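Local coordinates for protein ribonucleoside-diphosphate reductase subunit beta (Bacillus halodurans C-125, PDB 2RCC) that probably supplies precursors for DNA synthesis as the iron-binding small subunit of a class I ribonucleotide reductase, the enzyme that converts ribonucleoside diphosphates to their deoxy forms, at residues N123-Y128 / S210-Y215; I184-N189 / R218-H223; N189-F194 / N290-Q295. All blocks are in the same frame, centred on the assembly; numbering follows the deposited sequence.

Contact 1 of 3, residues N123-Y128 / S210-Y215; sequences NQSYSY and STMINY
Met212, deposited as selenomethionine, spans the gap between helices 106-133 and 207-237, whose short segments here run nearly antiparallel (171°) with axes 10.8 Å apart. CB leaves the helix heading for the other segment. CG comes within 4.2 Å of Ser125 CB. The selenium then lies 4.2 Å from Tyr128 CD2, a Met-aromatic contact made obliquely to the ring. A turn at the last torsion (chi3 68°) swings CE back against Ser125, 3.6 Å from its CB. The modelled approach of CE to Ser125 O, 3.0 Å, is too close for comfortable packing, and chi1 is nearly eclipsed (-136°), so the exact place of the methyl group is doubtful. Serine suits the spot opposite because it is small, and in the conformer given here its OG turns back along its own helix to Val121 O. The Tyr128 hydroxyl bonds to Ile58 O, which helps to fix the ring that the selenium approaches. One residue on, Ile213 CD1 approaches Tyr126 at the ring edge, in its plane, 4.0 Å from CE1. Ile82, Leu85 and Ala86 of helix 72-87 also pack on this ring. Tyr126 is the active-site tyrosine by similarity. In many class I small subunits the corresponding tyrosine carries the radical, and the aliphatic side chains on this ring are consistent with shielding such a radical.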
ATOM      1  N   ASN A 123       4.513  -9.976   7.825  1.00 19.15           N
ATOM      2  CA  ASN A 123       3.772 -10.673   8.878  1.00 20.58           C
ATOM      3  C   ASN A 123       3.293 -12.074   8.465  1.00 21.13           C
ATOM      4  O   ASN A 123       3.416 -13.044   9.238  1.00 21.03           O
ATOM      5  CB  ASN A 123       2.612  -9.837   9.394  1.00 25.17           C
ATOM      6  CG  ASN A 123       1.961 -10.465  10.628  1.00 35.14           C
ATOM      7  OD1 ASN A 123       2.567 -10.547  11.718  1.00 49.57           O
ATOM      8  ND2 ASN A 123       0.741 -10.939  10.455  1.00 41.60           N
ATOM      9  N   GLN A 124       2.789 -12.201   7.248  1.00 19.40           N
ATOM     10  CA  GLN A 124       2.375 -13.509   6.735  1.00 19.57           C
ATOM     11  C   GLN A 124       3.567 -14.498   6.559  1.00 19.22           C
ATOM     12  O   GLN A 124       3.392 -15.720   6.706  1.00 19.20           O
ATOM     13  CB  GLN A 124       1.559 -13.326   5.446  1.00 22.41           C
ATOM     14  CG  GLN A 124       1.078 -14.619   4.796  1.00 21.90           C
ATOM     15  CD  GLN A 124       1.864 -15.006   3.577  1.00 22.83           C
ATOM     16  OE1 GLN A 124       2.276 -14.149   2.773  1.00 25.10           O
ATOM     17  NE2 GLN A 124       1.992 -16.309   3.361  1.00 23.13           N
ATOM     18  N   SER A 125       4.738 -13.967   6.212  1.00 17.36           N
ATOM     19  CA  SER A 125       5.949 -14.757   6.064  0.50 16.65           C
ATOM     20  C   SER A 125       6.385 -15.335   7.415  1.00 16.08           C
ATOM     21  O   SER A 125       6.880 -16.449   7.485  1.00 15.77           O
ATOM     22  CB  SER A 125       7.070 -13.908   5.443  0.50 16.54           C
ATOM     23  OG  SER A 125       6.685 -13.378   4.186  0.50 14.38           O
ATOM     24  N   TYR A 126       6.215 -14.569   8.503  1.00 14.95           N
ATOM     25  CA  TYR A 126       6.563 -15.095   9.822  1.00 16.17           C
ATOM     26  C   TYR A 126       5.637 -16.282  10.186  1.00 17.44           C
ATOM     27  O   TYR A 126       6.105 -17.319  10.662  1.00 19.64           O
ATOM     28  CB  TYR A 126       6.498 -14.045  10.924  1.00 16.55           C
ATOM     29  CG  TYR A 126       7.484 -12.914  10.785  1.00 12.73           C
ATOM     30  CD1 TYR A 126       8.830 -13.145  10.601  1.00 16.34           C
ATOM     31  CD2 TYR A 126       7.056 -11.593  10.857  1.00 12.73           C
ATOM     32  CE1 TYR A 126       9.731 -12.071  10.429  1.00 16.85           C
ATOM     33  CE2 TYR A 126       7.930 -10.538  10.720  1.00 14.79           C
ATOM     34  CZ  TYR A 126       9.265 -10.771  10.521  1.00 19.35           C
ATOM     35  OH  TYR A 126      10.115  -9.695  10.403  1.00 19.64           O
ATOM     36  N   SER A 127       4.349 -16.126   9.956  1.00 17.14           N
ATOM     37  CA  SER A 127       3.391 -17.220  10.143  1.00 19.26           C
ATOM     38  C   SER A 127       3.700 -18.418   9.299  1.00 18.05           C
ATOM     39  O   SER A 127       3.534 -19.530   9.737  1.00 19.53           O
ATOM     40  CB  SER A 127       1.956 -16.781   9.820  1.00 21.50           C
ATOM     41  OG  SER A 127       1.571 -15.798  10.755  1.00 33.96           O
ATOM     42  N   TYR A 128       4.063 -18.176   8.053  1.00 18.49           N
ATOM     43  CA  TYR A 128       4.428 -19.228   7.100  1.00 18.48           C
ATOM     44  C   TYR A 128       5.613 -20.100   7.590  1.00 19.01           C
ATOM     45  O   TYR A 128       5.601 -21.333   7.437  1.00 17.76           O
ATOM     46  CB  TYR A 128       4.734 -18.544   5.763  1.00 19.77           C
ATOM     47  CG  TYR A 128       5.133 -19.403   4.594  1.00 22.24           C
ATOM     48  CD1 TYR A 128       4.190 -19.805   3.630  1.00 25.01           C
ATOM     49  CD2 TYR A 128       6.465 -19.725   4.381  1.00 15.81           C
ATOM     50  CE1 TYR A 128       4.576 -20.566   2.521  1.00 26.90           C
ATOM     51  CE2 TYR A 128       6.864 -20.498   3.289  1.00 20.07           C
ATOM     52  CZ  TYR A 128       5.926 -20.907   2.359  1.00 28.58           C
ATOM     53  OH  TYR A 128       6.341 -21.640   1.251  1.00 23.23           O
ATOM     54  N   SER A 210      16.316 -18.024   7.012  1.00 20.88           N
ATOM     55  CA  SER A 210      17.268 -16.933   6.920  1.00 20.80           C
ATOM     56  C   SER A 210      17.141 -16.082   5.630  1.00 21.76           C
ATOM     57  O   SER A 210      17.319 -14.853   5.652  1.00 20.27           O
ATOM     58  CB  SER A 210      18.673 -17.523   7.025  1.00 23.50           C
ATOM     59  OG  SER A 210      19.621 -16.508   6.897  1.00 25.44           O
ATOM     60  N   THR A 211      16.868 -16.756   4.525  1.00 19.90           N
ATOM     61  CA  THR A 211      16.605 -16.127   3.246  1.00 22.70           C
ATOM     62  C   THR A 211      15.389 -15.192   3.321  1.00 20.36           C
ATOM     63  O   THR A 211      15.477 -14.040   2.886  1.00 19.10           O
ATOM     64  CB  THR A 211      16.306 -17.157   2.145  1.00 22.63           C
ATOM     65  OG1 THR A 211      17.461 -17.988   1.907  1.00 21.60           O
ATOM     66  CG2 THR A 211      15.887 -16.445   0.874  1.00 23.56           C
HETATM   67  N   MSE A 212      14.310 -15.645   3.952  1.00 18.05           N
HETATM   68  CA  MSE A 212      13.101 -14.816   4.063  1.00 23.41           C
HETATM   69  C   MSE A 212      13.345 -13.646   5.012  1.00 20.39           C
HETATM   70  O   MSE A 212      12.931 -12.524   4.731  1.00 18.89           O
HETATM   71  CB  MSE A 212      11.905 -15.657   4.507  1.00 22.25           C
HETATM   72  CG  MSE A 212      10.571 -15.358   3.695  1.00 33.90           C
HETATM   73 SE   MSE A 212       9.604 -16.929   3.862  0.75 34.81          SE
HETATM   74  CE  MSE A 212       9.359 -16.612   5.750  1.00 43.60           C
ATOM     75  N   ILE A 213      14.044 -13.908   6.112  1.00 18.61           N
ATOM     76  CA  ILE A 213      14.479 -12.851   7.037  1.00 20.32           C
ATOM     77  C   ILE A 213      15.310 -11.788   6.300  1.00 22.68           C
ATOM     78  O   ILE A 213      15.142 -10.591   6.527  1.00 19.65           O
ATOM     79  CB  ILE A 213      15.324 -13.411   8.223  1.00 21.14           C
ATOM     80  CG1 ILE A 213      14.480 -14.312   9.134  1.00 23.45           C
ATOM     81  CG2 ILE A 213      15.922 -12.288   9.068  1.00 21.62           C
ATOM     82  CD1 ILE A 213      13.360 -13.618   9.901  1.00 21.09           C
ATOM     83  N   ASN A 214      16.200 -12.234   5.426  1.00 22.64           N
ATOM     84  CA  ASN A 214      17.042 -11.347   4.658  1.00 22.01           C
ATOM     85  C   ASN A 214      16.234 -10.529   3.655  1.00 24.25           C
ATOM     86  O   ASN A 214      16.528  -9.360   3.472  1.00 22.75           O
ATOM     87  CB  ASN A 214      18.134 -12.141   3.972  1.00 23.26           C
ATOM     88  CG  ASN A 214      19.302 -11.279   3.523  1.00 36.22           C
ATOM     89  OD1 ASN A 214      19.673 -11.310   2.360  1.00 44.57           O
ATOM     90  ND2 ASN A 214      19.863 -10.481   4.438  1.00 32.36           N
ATOM     91  N   TYR A 215      15.221 -11.132   3.012  1.00 21.14           N
ATOM     92  CA  TYR A 215      14.304 -10.354   2.154  1.00 19.54           C
ATOM     93  C   TYR A 215      13.562  -9.299   2.968  1.00 19.96           C
ATOM     94  O   TYR A 215      13.454  -8.150   2.510  1.00 19.35           O
ATOM     95  CB  TYR A 215      13.328 -11.224   1.423  1.00 20.93           C
ATOM     96  CG  TYR A 215      13.930 -12.198   0.405  1.00 23.73           C
ATOM     97  CD1 TYR A 215      15.233 -12.067  -0.082  1.00 33.00           C
ATOM     98  CD2 TYR A 215      13.143 -13.203  -0.123  1.00 26.41           C
ATOM     99  CE1 TYR A 215      15.729 -12.967  -1.039  1.00 28.96           C
ATOM    100  CE2 TYR A 215      13.623 -14.069  -1.071  1.00 26.98           C
ATOM    101  CZ  TYR A 215      14.912 -13.944  -1.523  1.00 30.06           C
ATOM    102  OH  TYR A 215      15.389 -14.818  -2.481  1.00 37.31           O
TER

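Contact 2 of 3, residues I184-N189 / R218-H223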
ATOM      1  N   ILE A 184      13.764   3.513  14.249  1.00 19.64           N
ATOM      2  CA  ILE A 184      14.083   2.516  15.279  1.00 19.07           C
ATOM      3  C   ILE A 184      13.359   1.199  15.078  1.00 19.75           C
ATOM      4  O   ILE A 184      14.007   0.150  15.114  1.00 22.42           O
ATOM      5  CB  ILE A 184      13.779   3.050  16.719  1.00 23.12           C
ATOM      6  CG1 ILE A 184      14.811   4.122  17.100  1.00 20.95           C
ATOM      7  CG2 ILE A 184      13.782   1.914  17.708  1.00 22.08           C
ATOM      8  CD1 ILE A 184      14.340   5.115  18.149  1.00 21.42           C
ATOM      9  N   LEU A 185      12.042   1.232  14.803  1.00 19.05           N
ATOM     10  CA  LEU A 185      11.270   0.014  14.655  1.00 21.76           C
ATOM     11  C   LEU A 185      11.685  -0.831  13.458  1.00 21.27           C
ATOM     12  O   LEU A 185      11.621  -2.043  13.542  1.00 22.04           O
ATOM     13  CB  LEU A 185       9.749   0.266  14.527  1.00 24.06           C
ATOM     14  CG  LEU A 185       8.941   0.746  15.732  1.00 30.86           C
ATOM     15  CD1 LEU A 185       7.452   0.656  15.394  1.00 30.79           C
ATOM     16  CD2 LEU A 185       9.219  -0.051  16.950  1.00 34.93           C
ATOM     17  N   GLU A 186      12.092  -0.184  12.375  1.00 19.99           N
ATOM     18  CA  GLU A 186      12.560  -0.863  11.123  1.00 20.05           C
ATOM     19  C   GLU A 186      14.062  -1.014  11.030  1.00 18.11           C
ATOM     20  O   GLU A 186      14.557  -1.834  10.274  1.00 17.10           O
ATOM     21  CB  GLU A 186      12.196   0.009   9.940  1.00 21.52           C
ATOM     22  CG  GLU A 186      10.730   0.326   9.821  1.00 29.86           C
ATOM     23  CD  GLU A 186       9.957  -0.443   8.762  1.00 35.93           C
ATOM     24  OE1 GLU A 186      10.430  -1.466   8.232  1.00 38.08           O
ATOM     25  OE2 GLU A 186       8.838   0.044   8.441  1.00 46.29           O
ATOM     26  N   GLY A 187      14.803  -0.173  11.751  1.00 18.68           N
ATOM     27  CA  GLY A 187      16.253  -0.145  11.634  1.00 17.92           C
ATOM     28  C   GLY A 187      17.066  -0.632  12.803  1.00 17.15           C
ATOM     29  O   GLY A 187      18.283  -0.647  12.712  1.00 16.16           O
ATOM     30  N   LEU A 188      16.421  -1.073  13.870  1.00 19.26           N
ATOM     31  CA  LEU A 188      17.153  -1.503  15.079  1.00 18.61           C
ATOM     32  C   LEU A 188      16.431  -2.601  15.863  1.00 19.65           C
ATOM     33  O   LEU A 188      17.070  -3.607  16.178  1.00 20.34           O
ATOM     34  CB  LEU A 188      17.453  -0.287  15.957  1.00 19.67           C
ATOM     35  CG  LEU A 188      18.236  -0.455  17.284  1.00 19.60           C
ATOM     36  CD1 LEU A 188      19.569  -1.104  17.102  1.00 31.51           C
ATOM     37  CD2 LEU A 188      18.447   0.927  17.909  1.00 24.22           C
ATOM     38  N   ASN A 189      15.135  -2.426  16.164  1.00 18.96           N
ATOM     39  CA  ASN A 189      14.330  -3.440  16.869  1.00 17.68           C
ATOM     40  C   ASN A 189      14.378  -4.773  16.188  1.00 18.00           C
ATOM     41  O   ASN A 189      14.275  -4.838  14.988  1.00 17.60           O
ATOM     42  CB  ASN A 189      12.857  -3.029  17.012  1.00 20.35           C
ATOM     43  CG  ASN A 189      12.676  -1.946  18.028  1.00 22.54           C
ATOM     44  OD1 ASN A 189      13.655  -1.328  18.445  1.00 30.03           O
ATOM     45  ND2 ASN A 189      11.449  -1.705  18.439  1.00 34.41           N
ATOM     46  N   ARG A 218      16.073  -6.562   3.894  1.00 21.73           N
ATOM     47  CA  ARG A 218      16.354  -5.755   2.695  1.00 23.46           C
ATOM     48  C   ARG A 218      15.235  -4.696   2.485  1.00 23.22           C
ATOM     49  O   ARG A 218      15.501  -3.521   2.217  1.00 20.51           O
ATOM     50  CB  ARG A 218      16.473  -6.631   1.439  1.00 23.78           C
ATOM     51  CG  ARG A 218      16.400  -5.863   0.088  1.00 30.55           C
ATOM     52  CD  ARG A 218      16.712  -6.671  -1.191  1.00 34.36           C
ATOM     53  NE  ARG A 218      15.831  -7.700  -1.825  1.00 42.01           N
ATOM     54  CZ  ARG A 218      14.550  -8.072  -1.589  1.00 43.21           C
ATOM     55  NH1 ARG A 218      13.714  -7.548  -0.653  1.00 30.94           N
ATOM     56  NH2 ARG A 218      14.086  -9.064  -2.360  1.00 34.25           N
ATOM     57  N   ASP A 219      13.988  -5.136   2.580  1.00 21.77           N
ATOM     58  CA  ASP A 219      12.853  -4.203   2.511  1.00 19.34           C
ATOM     59  C   ASP A 219      12.973  -3.147   3.613  1.00 22.27           C
ATOM     60  O   ASP A 219      12.733  -1.966   3.387  1.00 20.95           O
ATOM     61  CB  ASP A 219      11.532  -4.918   2.741  1.00 16.31           C
ATOM     62  CG  ASP A 219      11.126  -5.839   1.611  1.00 22.35           C
ATOM     63  OD1 ASP A 219      11.603  -5.720   0.488  1.00 17.91           O
ATOM     64  OD2 ASP A 219      10.229  -6.655   1.861  1.00 22.69           O
ATOM     65  N   GLU A 220      13.316  -3.580   4.819  1.00 22.01           N
ATOM     66  CA  GLU A 220      13.458  -2.618   5.914  1.00 19.76           C
ATOM     67  C   GLU A 220      14.502  -1.562   5.623  1.00 17.48           C
ATOM     68  O   GLU A 220      14.290  -0.439   5.959  1.00 21.64           O
ATOM     69  CB  GLU A 220      13.783  -3.290   7.214  1.00 21.21           C
ATOM     70  CG  GLU A 220      12.658  -4.124   7.786  1.00 19.81           C
ATOM     71  CD  GLU A 220      13.027  -4.621   9.178  1.00 27.64           C
ATOM     72  OE1 GLU A 220      14.143  -5.174   9.332  1.00 32.53           O
ATOM     73  OE2 GLU A 220      12.186  -4.464  10.091  1.00 27.74           O
ATOM     74  N   GLN A 221      15.573  -1.894   4.910  1.00 20.25           N
ATOM     75  CA  GLN A 221      16.600  -0.897   4.620  1.00 20.29           C
ATOM     76  C   GLN A 221      16.070   0.219   3.740  1.00 19.99           C
ATOM     77  O   GLN A 221      16.451   1.374   3.938  1.00 20.08           O
ATOM     78  CB  GLN A 221      17.880  -1.508   4.014  1.00 23.00           C
ATOM     79  CG  GLN A 221      18.524  -2.666   4.789  1.00 27.94           C
ATOM     80  CD  GLN A 221      18.526  -2.471   6.295  1.00 33.33           C
ATOM     81  OE1 GLN A 221      19.127  -1.522   6.789  1.00 31.21           O
ATOM     82  NE2 GLN A 221      17.890  -3.394   7.036  1.00 30.84           N
ATOM     83  N   LEU A 222      15.205  -0.108   2.780  1.00 20.70           N
ATOM     84  CA  LEU A 222      14.606   0.920   1.939  1.00 19.82           C
ATOM     85  C   LEU A 222      13.588   1.763   2.739  1.00 20.34           C
ATOM     86  O   LEU A 222      13.441   2.960   2.501  1.00 19.06           O
ATOM     87  CB  LEU A 222      14.018   0.314   0.671  1.00 21.73           C
ATOM     88  CG  LEU A 222      15.011  -0.304  -0.321  1.00 23.15           C
ATOM     89  CD1 LEU A 222      14.271  -0.932  -1.535  1.00 22.11           C
ATOM     90  CD2 LEU A 222      15.985   0.733  -0.812  1.00 24.82           C
ATOM     91  N   HIS A 223      12.915   1.137   3.694  1.00 18.63           N
ATOM     92  CA  HIS A 223      11.971   1.846   4.563  1.00 19.35           C
ATOM     93  C   HIS A 223      12.760   2.854   5.392  1.00 17.93           C
ATOM     94  O   HIS A 223      12.356   4.032   5.470  1.00 21.61           O
ATOM     95  CB  HIS A 223      11.206   0.893   5.481  1.00 17.86           C
ATOM     96  CG  HIS A 223      10.352  -0.134   4.780  1.00 23.50           C
ATOM     97  ND1 HIS A 223       9.513  -0.982   5.464  1.00 25.03           N
ATOM     98  CD2 HIS A 223      10.199  -0.444   3.473  1.00 25.19           C
ATOM     99  CE1 HIS A 223       8.907  -1.798   4.621  1.00 26.74           C
ATOM    100  NE2 HIS A 223       9.307  -1.492   3.400  1.00 24.67           N
TER
HETATM  101  O   HOH W   1      12.943  -4.374  12.606  1.00 30.00           O
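Leu185 leads into Glu186, which touches both His223 and Glu220 and makes most of the contact. Near the end of helix 172-187, the Glu186 side chain starts toward helix 207-237 and bends at chi2 (-104°), which lays the carboxylate before His223. The histidine ND1-H is shared between both carboxylate oxygens: it reaches Glu186 OE1 at 3.0 Å, with an N-H...O angle of 140°, and Glu186 OE2 more weakly at 3.2 Å. Carboxylate and imidazole planes stand 84° apart; ND1 lies above the carboxylate plane, and OE1 is tilted from that of the ring. On the far side of the ring, NE2 bonds to Gln118 OE1, and the two ends together fix the ring's rotation. Glu220 crosses Glu186 at a slant: its CG is 3.5 Å from Glu186 OE1, while its CD sits 3.4 Å from Glu186 O. After the helix ends, Asn189 presents its carbonyl to a water, 2.8 Å from Asn189 O and 2.6 Å from Glu220 OE2. The water can donate to both, but other acceptors compete for its two protons. Glu186, Glu220 and His223 are ligands of the second iron by similarity, and Glu119, the proposed bridging ligand, lies beside Glu186. No iron accompanies these residues here. ND1 faces Glu186 instead, and its lone pair could serve a metal only once that bond is given up. With Glu186 OE1 just 3.9 Å from Glu220 OE2, a bound cation would probably relieve the crowding of acidic groups.

Contact 3 of 3, residues N189-F194 / N290-Q295; sequences NFYSGF and NKRAVQ
The chain passes Phe190, the N-cap residue with a positive phi of 64°, and enters helix 191-202 at Tyr191, whose CA still lies 12.7 Å from the CA of Arg292 on helix 278-295; long side chains must therefore bridge the gap. Both point across it, and they meet at about a right angle. Arg292 bends at chi2 (-38°) and then extends, delivering NH2 to the hydroxyl end of the tyrosine. NH2 is 3.5 Å from Tyr191 CE2, which lies at the edge of the guanidinium, and 3.4 Å from Tyr191 OH. That last approach has too poor an angle for a hydrogen bond, and the two planes stand almost perpendicular. Tyr191 OH bonds instead to Glu186 O and to Gln221 NE2. Arg292 gives NE to Gly187 O and NH2 to Gln221 OE1, while within its own helix NH1 binds Gln295 OE1 at 3.0 Å. The last bond is straight (164°), lies close to the guanidinium plane and uses a lone pair of the amide oxygen. Gln221 thus serves both partners, its NE2 bonding to the phenol oxygen and its OE1 to Arg292 NH2. Tyrosine suits this place because one hydroxyl can donate and accept at once; arginine suits it because its N-H groups fan out in one plane to several acceptors. The chemistry is that of a buried polar network in which the closest pair merely touch. It ties the end of helix 172-187 and helix 207-237 to helix 278-295, and as second-shell residues Tyr191 and Arg292 probably help to position the backbone that carries the proposed iron ligand Glu186.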
ATOM      1  N   ASN A 189      15.135  -2.426  16.164  1.00 18.96           N
ATOM      2  CA  ASN A 189      14.330  -3.440  16.869  1.00 17.68           C
ATOM      3  C   ASN A 189      14.378  -4.773  16.188  1.00 18.00           C
ATOM      4  O   ASN A 189      14.275  -4.838  14.988  1.00 17.60           O
ATOM      5  CB  ASN A 189      12.857  -3.029  17.012  1.00 20.35           C
ATOM      6  CG  ASN A 189      12.676  -1.946  18.028  1.00 22.54           C
ATOM      7  OD1 ASN A 189      13.655  -1.328  18.445  1.00 30.03           O
ATOM      8  ND2 ASN A 189      11.449  -1.705  18.439  1.00 34.41           N
ATOM      9  N   PHE A 190      14.586  -5.817  16.980  1.00 19.01           N
ATOM     10  CA  PHE A 190      14.731  -7.195  16.513  1.00 21.95           C
ATOM     11  C   PHE A 190      15.935  -7.490  15.624  1.00 19.14           C
ATOM     12  O   PHE A 190      16.063  -8.610  15.201  1.00 17.17           O
ATOM     13  CB  PHE A 190      13.428  -7.742  15.892  1.00 25.38           C
ATOM     14  CG  PHE A 190      12.269  -7.653  16.813  1.00 29.40           C
ATOM     15  CD1 PHE A 190      12.288  -8.323  18.029  1.00 39.83           C
ATOM     16  CD2 PHE A 190      11.161  -6.874  16.491  1.00 33.59           C
ATOM     17  CE1 PHE A 190      11.237  -8.206  18.918  1.00 43.59           C
ATOM     18  CE2 PHE A 190      10.110  -6.768  17.361  1.00 37.54           C
ATOM     19  CZ  PHE A 190      10.137  -7.423  18.578  1.00 41.01           C
ATOM     20  N   TYR A 191      16.873  -6.562  15.455  1.00 18.57           N
ATOM     21  CA  TYR A 191      18.085  -6.869  14.701  1.00 17.60           C
ATOM     22  C   TYR A 191      18.901  -7.963  15.383  1.00 18.02           C
ATOM     23  O   TYR A 191      19.561  -8.682  14.664  1.00 17.10           O
ATOM     24  CB  TYR A 191      18.904  -5.613  14.352  1.00 19.63           C
ATOM     25  CG  TYR A 191      18.354  -4.916  13.096  1.00 16.41           C
ATOM     26  CD1 TYR A 191      16.986  -4.652  12.944  1.00 18.89           C
ATOM     27  CD2 TYR A 191      19.205  -4.514  12.064  1.00 19.05           C
ATOM     28  CE1 TYR A 191      16.481  -4.014  11.779  1.00 19.91           C
ATOM     29  CE2 TYR A 191      18.701  -3.889  10.899  1.00 23.02           C
ATOM     30  CZ  TYR A 191      17.348  -3.635  10.768  1.00 21.02           C
ATOM     31  OH  TYR A 191      16.856  -3.001   9.617  1.00 22.65           O
ATOM     32  N   SER A 192      18.855  -8.103  16.731  1.00 14.62           N
ATOM     33  CA  SER A 192      19.483  -9.242  17.441  0.50 16.98           C
ATOM     34  C   SER A 192      18.868 -10.547  17.014  1.00 17.34           C
ATOM     35  O   SER A 192      19.552 -11.563  16.855  1.00 14.78           O
ATOM     36  CB  SER A 192      19.261  -9.185  18.953  0.50 18.17           C
ATOM     37  OG  SER A 192      19.791  -8.018  19.505  0.50 27.10           O
ATOM     38  N   GLY A 193      17.538 -10.525  16.877  1.00 16.88           N
ATOM     39  CA  GLY A 193      16.776 -11.683  16.492  1.00 16.25           C
ATOM     40  C   GLY A 193      17.044 -12.077  15.065  1.00 16.24           C
ATOM     41  O   GLY A 193      17.204 -13.237  14.790  1.00 20.46           O
ATOM     42  N   PHE A 194      17.128 -11.102  14.157  1.00 16.23           N
ATOM     43  CA  PHE A 194      17.505 -11.426  12.774  1.00 16.13           C
ATOM     44  C   PHE A 194      18.886 -12.048  12.722  1.00 16.15           C
ATOM     45  O   PHE A 194      19.092 -13.037  12.034  1.00 16.25           O
ATOM     46  CB  PHE A 194      17.442 -10.218  11.860  1.00 19.10           C
ATOM     47  CG  PHE A 194      16.064  -9.535  11.805  1.00 22.87           C
ATOM     48  CD1 PHE A 194      14.865 -10.268  11.874  1.00 24.05           C
ATOM     49  CD2 PHE A 194      15.984  -8.167  11.654  1.00 25.62           C
ATOM     50  CE1 PHE A 194      13.630  -9.648  11.810  1.00 22.84           C
ATOM     51  CE2 PHE A 194      14.720  -7.522  11.594  1.00 29.81           C
ATOM     52  CZ  PHE A 194      13.552  -8.265  11.669  1.00 23.31           C
ATOM     53  N   ASN A 290      24.513   3.724  16.055  1.00 23.03           N
ATOM     54  CA  ASN A 290      25.413   4.718  15.451  1.00 22.65           C
ATOM     55  C   ASN A 290      25.127   4.911  13.981  1.00 22.82           C
ATOM     56  O   ASN A 290      25.144   6.045  13.513  1.00 21.47           O
ATOM     57  CB  ASN A 290      26.921   4.377  15.585  1.00 20.75           C
ATOM     58  CG  ASN A 290      27.462   4.495  16.981  1.00 21.46           C
ATOM     59  OD1 ASN A 290      26.895   5.162  17.858  1.00 21.90           O
ATOM     60  ND2 ASN A 290      28.615   3.865  17.188  1.00 21.52           N
ATOM     61  N   LYS A 291      24.898   3.815  13.251  1.00 24.87           N
ATOM     62  CA  LYS A 291      24.592   3.896  11.821  1.00 24.01           C
ATOM     63  C   LYS A 291      23.321   4.722  11.556  1.00 21.99           C
ATOM     64  O   LYS A 291      23.305   5.566  10.657  1.00 19.63           O
ATOM     65  CB  LYS A 291      24.461   2.485  11.229  1.00 23.20           C
ATOM     66  CG  LYS A 291      24.148   2.427   9.738  1.00 30.15           C
ATOM     67  CD  LYS A 291      23.924   0.993   9.273  1.00 27.60           C
ATOM     68  N   ARG A 292      22.264   4.454  12.315  1.00 20.75           N
ATOM     69  CA  ARG A 292      21.010   5.201  12.201  1.00 20.10           C
ATOM     70  C   ARG A 292      21.183   6.663  12.528  1.00 20.70           C
ATOM     71  O   ARG A 292      20.575   7.505  11.874  1.00 20.59           O
ATOM     72  CB  ARG A 292      19.899   4.624  13.081  1.00 18.28           C
ATOM     73  CG  ARG A 292      19.538   3.118  12.789  1.00 21.20           C
ATOM     74  CD  ARG A 292      19.583   2.751  11.262  1.00 26.64           C
ATOM     75  NE  ARG A 292      19.343   1.338  11.030  1.00 20.38           N
ATOM     76  CZ  ARG A 292      19.483   0.695   9.870  1.00 24.22           C
ATOM     77  NH1 ARG A 292      19.958   1.261   8.784  1.00 22.94           N
ATOM     78  NH2 ARG A 292      19.210  -0.579   9.828  1.00 24.01           N
ATOM     79  N   ALA A 293      21.966   6.962  13.556  1.00 20.13           N
ATOM     80  CA  ALA A 293      22.239   8.340  13.913  1.00 20.58           C
ATOM     81  C   ALA A 293      22.898   9.070  12.731  1.00 19.89           C
ATOM     82  O   ALA A 293      22.489  10.174  12.387  1.00 20.47           O
ATOM     83  CB  ALA A 293      23.113   8.386  15.168  1.00 21.48           C
ATOM     84  N   VAL A 294      23.888   8.429  12.106  1.00 18.24           N
ATOM     85  CA  VAL A 294      24.584   8.961  10.936  1.00 19.98           C
ATOM     86  C   VAL A 294      23.631   9.141   9.773  1.00 20.61           C
ATOM     87  O   VAL A 294      23.654  10.197   9.138  1.00 21.86           O
ATOM     88  CB  VAL A 294      25.775   8.080  10.527  1.00 20.35           C
ATOM     89  CG1 VAL A 294      26.400   8.576   9.226  1.00 21.00           C
ATOM     90  CG2 VAL A 294      26.829   8.086  11.638  1.00 20.23           C
ATOM     91  N   GLN A 295      22.779   8.152   9.510  1.00 21.06           N
ATOM     92  CA  GLN A 295      21.754   8.241   8.447  1.00 23.26           C
ATOM     93  C   GLN A 295      20.765   9.382   8.653  1.00 22.54           C
ATOM     94  O   GLN A 295      20.227   9.903   7.682  1.00 24.18           O
ATOM     95  CB  GLN A 295      21.003   6.919   8.298  1.00 21.22           C
ATOM     96  CG  GLN A 295      21.869   5.835   7.677  1.00 27.12           C
ATOM     97  CD  GLN A 295      21.236   4.452   7.750  1.00 30.97           C
ATOM     98  OE1 GLN A 295      20.322   4.203   8.557  1.00 27.87           O
ATOM     99  NE2 GLN A 295      21.743   3.533   6.936  1.00 45.67           N
TER

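How the contacts relate
The three contacts belong to one all-helical, ferritin-like bundle. Along the chain, 123-128 comes first, then 184-189 running straight into 189-194 through the shared Asn189, then 210-215 and 218-223, and last 290-295, so every pair of contacts interleaves. Contacts 1 and 2 have centres 14 Å apart and draw on successive parts of helix 207-237. Contacts 2 and 3 are closest, at 8 Å between centres; contacts 1 and 3 are 19 Å apart, yet Phe194 packs on both Ile213 and Tyr126. In the order 1, 2, 3 they lead from the probable radical site, through ligands of the proposed iron centre, to its supporting second shell.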